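PDB 3F1X: serine acetyltransferase from Bacteroides vulgatus ATCC 8482, which probably catalyses transfer of an acetyl group from acetyl-CoA to L-serine in cysteine biosynthesis. Local coordinates for residues V211-T216 with V223-G228; I165-L170 with G196-H201; V270-G275 with E286-G291. One frame throughout, in Å; residues are numbered along the deposited sequence.

Interaction 1. Residues V211-T216 with V223-G228; sequences VVIGAT and VKLYQG
V211 presses one of its methyls against the backbone of the opposing segment: V211 CG2 lies 3.2 Å from Y226 O and also touches the CA of Q227. This methyl is placed there by the first torsion of V211, which sets CG1 anti to the backbone N (163°) and so leaves CG2 beside that N. The other branch, V211 CG1, faces L225, whose CD2 methyl also receives the end of I213, with I213 CD1 4.0 Å from L225 CD2. I213 gets this far because its chain runs extended beyond CG1 (chi2 179°), while the two side chains meet at a slant. No hydrogen bond spans the segments; apart from the backbone of Y226 to G228, the contact is made by the aliphatic side chains of V211, I213 and L225, which suit the interior because they need no polar partners. At the end of the 223-228 segment the backbone turns through G228, whose positive phi is easily adopted by glycine, and V211 N comes within 3.8 Å of G228 N. Farther out, I205 backs V211, while V260 and L254 pack on L225. Y226 points the other way and stacks on Y261. On one side, strand 212-213 is hydrogen-bonded between strands 192-193 and 230-232; strand 224-226 runs between 204-206 and 259-260 in another sheet, so the contact joins two walls of the beta-helix across its hydrophobic interior.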
# COMPACT_ATOMS: atom_id res chain seq x y z
N VAL A 211 -17.14 -13.98 -25.17
CA VAL A 211 -16.90 -15.36 -25.57
C VAL A 211 -17.21 -16.28 -24.40
O VAL A 211 -16.83 -16.00 -23.27
CB VAL A 211 -15.43 -15.58 -25.99
CG1 VAL A 211 -15.11 -17.06 -26.00
CG2 VAL A 211 -15.20 -15.00 -27.39
N VAL A 212 -17.94 -17.36 -24.68
CA VAL A 212 -18.28 -18.36 -23.67
C VAL A 212 -17.96 -19.76 -24.21
O VAL A 212 -18.49 -20.17 -25.26
CB VAL A 212 -19.77 -18.30 -23.27
CG1 VAL A 212 -20.09 -19.43 -22.28
CG2 VAL A 212 -20.09 -16.96 -22.63
N ILE A 213 -17.09 -20.48 -23.52
CA ILE A 213 -16.70 -21.83 -23.95
C ILE A 213 -17.10 -22.78 -22.84
O ILE A 213 -16.50 -22.77 -21.76
CB ILE A 213 -15.17 -21.92 -24.22
CG1 ILE A 213 -14.79 -20.95 -25.34
CG2 ILE A 213 -14.79 -23.35 -24.63
CD1 ILE A 213 -13.30 -20.94 -25.68
N GLY A 214 -18.11 -23.60 -23.12
CA GLY A 214 -18.65 -24.56 -22.16
C GLY A 214 -17.76 -25.68 -21.64
O GLY A 214 -16.81 -26.10 -22.30
N ALA A 215 -18.13 -26.18 -20.46
CA ALA A 215 -17.40 -27.23 -19.76
C ALA A 215 -16.92 -28.44 -20.56
O ALA A 215 -15.81 -28.92 -20.33
CB ALA A 215 -18.21 -27.71 -18.56
N THR A 216 -17.72 -28.95 -21.48
CA THR A 216 -17.27 -30.11 -22.23
C THR A 216 -16.97 -29.83 -23.69
O THR A 216 -16.99 -30.73 -24.52
CB THR A 216 -18.29 -31.27 -22.13
OG1 THR A 216 -19.55 -30.87 -22.70
CG2 THR A 216 -18.49 -31.67 -20.68
N VAL A 223 -7.87 -22.91 -34.38
CA VAL A 223 -9.24 -22.42 -34.37
C VAL A 223 -9.27 -20.97 -33.92
O VAL A 223 -8.49 -20.58 -33.06
CB VAL A 223 -10.13 -23.27 -33.43
CG1 VAL A 223 -11.56 -22.71 -33.40
CG2 VAL A 223 -10.15 -24.72 -33.90
N LYS A 224 -10.15 -20.18 -34.52
CA LYS A 224 -10.27 -18.77 -34.18
C LYS A 224 -11.72 -18.41 -33.86
O LYS A 224 -12.62 -18.75 -34.61
CB LYS A 224 -9.78 -17.88 -35.33
CG LYS A 224 -9.99 -16.39 -35.08
CD LYS A 224 -9.59 -15.51 -36.27
CE LYS A 224 -8.08 -15.50 -36.49
NZ LYS A 224 -7.70 -14.43 -37.47
N LEU A 225 -11.91 -17.73 -32.74
CA LEU A 225 -13.24 -17.31 -32.30
C LEU A 225 -13.23 -15.80 -32.15
O LEU A 225 -12.22 -15.21 -31.77
CB LEU A 225 -13.56 -17.95 -30.94
CG LEU A 225 -14.38 -19.24 -30.83
CD1 LEU A 225 -14.01 -20.25 -31.90
CD2 LEU A 225 -14.17 -19.80 -29.43
N TYR A 226 -14.36 -15.17 -32.45
CA TYR A 226 -14.50 -13.73 -32.33
C TYR A 226 -15.33 -13.38 -31.10
O TYR A 226 -15.87 -14.27 -30.43
CB TYR A 226 -15.15 -13.15 -33.59
CG TYR A 226 -14.18 -12.96 -34.73
CD1 TYR A 226 -13.66 -11.70 -35.01
CD2 TYR A 226 -13.75 -14.04 -35.50
CE1 TYR A 226 -12.74 -11.51 -36.05
CE2 TYR A 226 -12.82 -13.86 -36.54
CZ TYR A 226 -12.32 -12.59 -36.81
OH TYR A 226 -11.41 -12.40 -37.82
N GLN A 227 -15.43 -12.09 -30.80
CA GLN A 227 -16.19 -11.60 -29.66
C GLN A 227 -17.63 -12.13 -29.68
O GLN A 227 -18.22 -12.33 -30.74
CB GLN A 227 -16.23 -10.06 -29.68
CG GLN A 227 -16.83 -9.47 -30.96
CD GLN A 227 -15.80 -9.25 -32.06
OE1 GLN A 227 -14.72 -9.84 -32.04
NE2 GLN A 227 -16.13 -8.41 -33.04
N GLY A 228 -18.17 -12.35 -28.48
CA GLY A 228 -19.54 -12.82 -28.33
C GLY A 228 -19.88 -14.25 -28.74
O GLY A 228 -21.03 -14.66 -28.68

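Interaction 2. Residues I165-L170 with G196-H201; sequences IAHELL and GAQIGH
The imidazole of H167 lies slantwise to the chain that passes it, with A197 O and the side-chain amide of Q198 approaching obliquely. A197 O is 4.2 Å from H167 CG and comes closer to one side of the ring. The amide plane of Q198 is turned 65° from the ring, with Q198 OE1 on the ring's side of the group. On the helix, the ring of Y163 meets that of H167 with the planes about 30° apart, and the Y163 hydroxyl is hydrogen-bonded to A197 O, fixing the carbonyl beside which the imidazole rests. H167 is carried out to the strand with CG anti to the backbone N (chi1 -171°). Q198 bends back at its second torsion, which brings the amide to the ring, a flexible polar side chain suited to this outer surface. One helical turn on, L170 CD2 sits 3.6 Å from G196 CA, and the leucine methyl closes directly on the backbone of G196. A neighbouring residue of the helix, R164, adds hydrogen bonds to I199 O and G200 O, so aromatic and cationic side chains together hold the incoming chain. Strand 198-199 is the outermost of its sheet, bonded to S217 and I219 in the next coil. The arrangement is that of the serine acetyltransferase fold, in which helices of the N-terminal domain pack on the first coil of a left-handed parallel beta-helix.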
# COMPACT_ATOMS: atom_id res chain seq x y z
N ILE A 165 -3.59 -22.69 -17.64
CA ILE A 165 -3.06 -22.87 -16.30
C ILE A 165 -4.10 -23.61 -15.45
O ILE A 165 -3.78 -24.57 -14.73
CB ILE A 165 -2.75 -21.50 -15.64
CG1 ILE A 165 -1.47 -20.92 -16.25
CG2 ILE A 165 -2.60 -21.66 -14.13
CD1 ILE A 165 -1.18 -19.50 -15.85
N ALA A 166 -5.35 -23.17 -15.56
CA ALA A 166 -6.45 -23.75 -14.82
C ALA A 166 -6.74 -25.18 -15.24
O ALA A 166 -7.01 -26.03 -14.40
CB ALA A 166 -7.72 -22.89 -14.97
N HIS A 167 -6.66 -25.45 -16.54
CA HIS A 167 -6.91 -26.78 -17.06
C HIS A 167 -5.94 -27.79 -16.47
O HIS A 167 -6.34 -28.87 -16.04
CB HIS A 167 -6.80 -26.79 -18.59
CG HIS A 167 -7.24 -28.07 -19.23
ND1 HIS A 167 -6.40 -28.86 -19.98
CD2 HIS A 167 -8.45 -28.68 -19.26
CE1 HIS A 167 -7.07 -29.90 -20.45
NE2 HIS A 167 -8.31 -29.81 -20.03
N GLU A 168 -4.66 -27.44 -16.45
CA GLU A 168 -3.62 -28.30 -15.91
C GLU A 168 -3.89 -28.60 -14.44
O GLU A 168 -3.77 -29.74 -13.99
CB GLU A 168 -2.25 -27.63 -16.09
CG GLU A 168 -1.06 -28.47 -15.65
CD GLU A 168 -1.09 -29.89 -16.20
OE1 GLU A 168 -1.29 -30.07 -17.42
OE2 GLU A 168 -0.91 -30.84 -15.40
N LEU A 169 -4.29 -27.57 -13.70
CA LEU A 169 -4.61 -27.72 -12.29
C LEU A 169 -5.81 -28.68 -12.14
O LEU A 169 -5.85 -29.49 -11.22
CB LEU A 169 -4.94 -26.34 -11.70
CG LEU A 169 -4.00 -25.68 -10.68
CD1 LEU A 169 -2.62 -26.29 -10.70
CD2 LEU A 169 -3.94 -24.18 -10.98
N LEU A 170 -6.76 -28.58 -13.06
CA LEU A 170 -7.94 -29.44 -13.03
C LEU A 170 -7.49 -30.88 -13.28
O LEU A 170 -7.89 -31.80 -12.57
CB LEU A 170 -8.95 -29.04 -14.10
CG LEU A 170 -10.24 -29.86 -14.15
CD1 LEU A 170 -11.07 -29.58 -12.91
CD2 LEU A 170 -11.03 -29.52 -15.41
N GLY A 196 -12.66 -27.07 -17.78
CA GLY A 196 -12.80 -28.41 -18.33
C GLY A 196 -12.79 -28.48 -19.85
O GLY A 196 -12.66 -29.56 -20.43
N ALA A 197 -12.93 -27.34 -20.52
CA ALA A 197 -12.91 -27.36 -21.97
C ALA A 197 -11.58 -27.93 -22.43
O ALA A 197 -10.59 -27.87 -21.70
CB ALA A 197 -13.09 -25.94 -22.52
N GLN A 198 -11.56 -28.50 -23.63
CA GLN A 198 -10.36 -29.08 -24.22
C GLN A 198 -10.03 -28.20 -25.43
O GLN A 198 -10.86 -28.05 -26.33
CB GLN A 198 -10.62 -30.53 -24.64
CG GLN A 198 -9.43 -31.23 -25.30
CD GLN A 198 -8.26 -31.43 -24.35
OE1 GLN A 198 -7.56 -30.48 -23.99
NE2 GLN A 198 -8.02 -32.68 -23.95
N ILE A 199 -8.84 -27.63 -25.46
CA ILE A 199 -8.49 -26.74 -26.55
C ILE A 199 -7.13 -27.01 -27.17
O ILE A 199 -6.11 -27.06 -26.48
CB ILE A 199 -8.54 -25.27 -26.08
CG1 ILE A 199 -9.93 -24.96 -25.51
CG2 ILE A 199 -8.21 -24.34 -27.23
CD1 ILE A 199 -10.08 -23.53 -25.01
N GLY A 200 -7.14 -27.14 -28.50
CA GLY A 200 -5.92 -27.42 -29.23
C GLY A 200 -4.91 -26.29 -29.37
O GLY A 200 -5.11 -25.19 -28.86
N HIS A 201 -3.83 -26.58 -30.08
CA HIS A 201 -2.76 -25.60 -30.28
C HIS A 201 -3.18 -24.49 -31.24
O HIS A 201 -4.23 -24.56 -31.87
CB HIS A 201 -1.51 -26.30 -30.81
CG HIS A 201 -0.82 -27.17 -29.80
ND1 HIS A 201 -1.51 -27.86 -28.83
CD2 HIS A 201 0.48 -27.48 -29.63
CE1 HIS A 201 -0.66 -28.56 -28.10
NE2 HIS A 201 0.56 -28.34 -28.56

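Interaction 3. Residues V270-G275 with E286-G291; sequences VTIGKG and ENVPAG
V288 O accepts the N-H of G273 at 2.8 Å between V288 O and G273 N, with the donor nearly in line with the carbonyl bond. The same residue donates in return: V288 N reaches T271 O at 3.0 Å in an almost straight bond, so V288 grips the chain on both flanks of I272 in a single parallel beta bridge. The two segments run only 11° apart. Farther along, G291 N bonds to K274 O at 2.8 Å, but more bent, at 134°, with the donor tilted from the carbonyl plane. K274 O also has the methyl of A290 against it, A290 CB being 3.3 Å away; a small residue fits here, where the backbones are close. G273 suits its place for a stronger reason: a side chain would point straight into the peptide between P289 and A290. G275 and G291 both have positive phi, which glycine takes up readily, and they let the two chains turn in step at the corner. At the other end, V270 sets CG1 anti to its N (chi1 171°) and lays it 3.2 Å from E286 O, while CG2 lies over the E286 backbone. An alanine here removes both methyls and would probably open a gap beside the E286 peptide. E286 itself packs on K298 of a third subunit. In the interior, I272 CG2 touches V288 CB at 4.4 Å, two branched residues that fill the space between coils. On its other side strand 271-272 is hydrogen-bonded to strand 253-254 through I253 and E255, so the 286-291 segment, though joined by a single bridge and not itself a regular strand, continues the stacking of coils beyond strand 271-272.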
# COMPACT_ATOMS: atom_id res chain seq x y z
N VAL A 270 -23.18 -30.57 -31.45
CA VAL A 270 -22.92 -30.05 -32.77
C VAL A 270 -21.43 -30.12 -33.09
O VAL A 270 -20.59 -29.81 -32.24
CB VAL A 270 -23.40 -28.60 -32.89
CG1 VAL A 270 -22.94 -27.99 -34.20
CG2 VAL A 270 -24.92 -28.56 -32.80
N THR A 271 -21.12 -30.52 -34.32
CA THR A 271 -19.74 -30.61 -34.77
C THR A 271 -19.55 -29.66 -35.94
O THR A 271 -20.29 -29.71 -36.92
CB THR A 271 -19.38 -32.03 -35.24
OG1 THR A 271 -19.46 -32.93 -34.14
CG2 THR A 271 -17.97 -32.07 -35.81
N ILE A 272 -18.56 -28.77 -35.82
CA ILE A 272 -18.25 -27.85 -36.90
C ILE A 272 -17.05 -28.48 -37.59
O ILE A 272 -15.96 -28.56 -37.02
CB ILE A 272 -17.85 -26.44 -36.37
CG1 ILE A 272 -19.03 -25.80 -35.65
CG2 ILE A 272 -17.42 -25.56 -37.52
CD1 ILE A 272 -19.28 -26.35 -34.28
N GLY A 273 -17.27 -28.96 -38.81
CA GLY A 273 -16.23 -29.63 -39.59
C GLY A 273 -14.99 -28.79 -39.84
O GLY A 273 -15.07 -27.57 -39.90
N LYS A 274 -13.85 -29.44 -40.01
CA LYS A 274 -12.62 -28.70 -40.24
C LYS A 274 -12.68 -27.75 -41.43
O LYS A 274 -13.30 -28.05 -42.46
CB LYS A 274 -11.41 -29.64 -40.37
CG LYS A 274 -11.51 -30.70 -41.44
CD LYS A 274 -10.21 -31.50 -41.51
CE LYS A 274 -10.27 -32.60 -42.56
NZ LYS A 274 -8.99 -33.36 -42.68
N GLY A 275 -12.06 -26.60 -41.26
CA GLY A 275 -12.03 -25.61 -42.32
C GLY A 275 -13.34 -24.90 -42.55
O GLY A 275 -13.44 -24.06 -43.44
N GLU A 286 -27.27 -27.27 -35.60
CA GLU A 286 -27.05 -28.42 -36.46
C GLU A 286 -25.57 -28.54 -36.82
O GLU A 286 -24.83 -27.56 -36.75
CB GLU A 286 -27.85 -28.27 -37.76
CG GLU A 286 -29.32 -28.01 -37.56
CD GLU A 286 -30.01 -29.19 -36.93
OE1 GLU A 286 -30.11 -30.24 -37.61
OE2 GLU A 286 -30.47 -29.07 -35.77
N ASN A 287 -25.15 -29.75 -37.21
CA ASN A 287 -23.76 -29.97 -37.61
C ASN A 287 -23.45 -29.09 -38.81
O ASN A 287 -24.34 -28.73 -39.58
CB ASN A 287 -23.54 -31.43 -38.00
CG ASN A 287 -23.61 -32.38 -36.83
OD1 ASN A 287 -23.88 -33.57 -37.00
ND2 ASN A 287 -23.35 -31.87 -35.63
N VAL A 288 -22.18 -28.74 -38.97
CA VAL A 288 -21.75 -27.90 -40.09
C VAL A 288 -20.68 -28.68 -40.84
O VAL A 288 -19.59 -28.90 -40.31
CB VAL A 288 -21.18 -26.55 -39.59
CG1 VAL A 288 -20.73 -25.71 -40.78
CG2 VAL A 288 -22.23 -25.80 -38.79
N PRO A 289 -20.97 -29.12 -42.08
CA PRO A 289 -19.98 -29.87 -42.84
C PRO A 289 -18.64 -29.16 -42.99
O PRO A 289 -18.57 -27.93 -42.98
CB PRO A 289 -20.68 -30.12 -44.18
CG PRO A 289 -21.70 -29.04 -44.27
CD PRO A 289 -22.21 -28.95 -42.85
N ALA A 290 -17.58 -29.95 -43.11
CA ALA A 290 -16.24 -29.41 -43.24
C ALA A 290 -16.09 -28.53 -44.48
O ALA A 290 -16.68 -28.82 -45.52
CB ALA A 290 -15.22 -30.55 -43.29
N GLY A 291 -15.32 -27.46 -44.35
CA GLY A 291 -15.07 -26.56 -45.46
C GLY A 291 -16.25 -25.74 -45.95
O GLY A 291 -16.12 -24.99 -46.92

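Along the chain the contacts come in the order interaction 2, interaction 1, interaction 3, each closing before the next opens; none nests or crosses. Interaction 2 closes the loop from helix 155-171 through helix 177-189 to strand 198-199, tying the helical domain to the beginning of the beta-helix. Interaction 1 closes the short turn of chain through strand 218-219 and joins two walls of the beta-helix; it touches interaction 2 where A197 packs on I213 and G214, and where I213 meets I199. Interaction 3, about 15 Å from interaction 1 centre to centre, closes the coil through strands 277-278 and 283-284. Interactions 2 and 3 reach opposite edges of one sheet, strands 198-199 and 271-272.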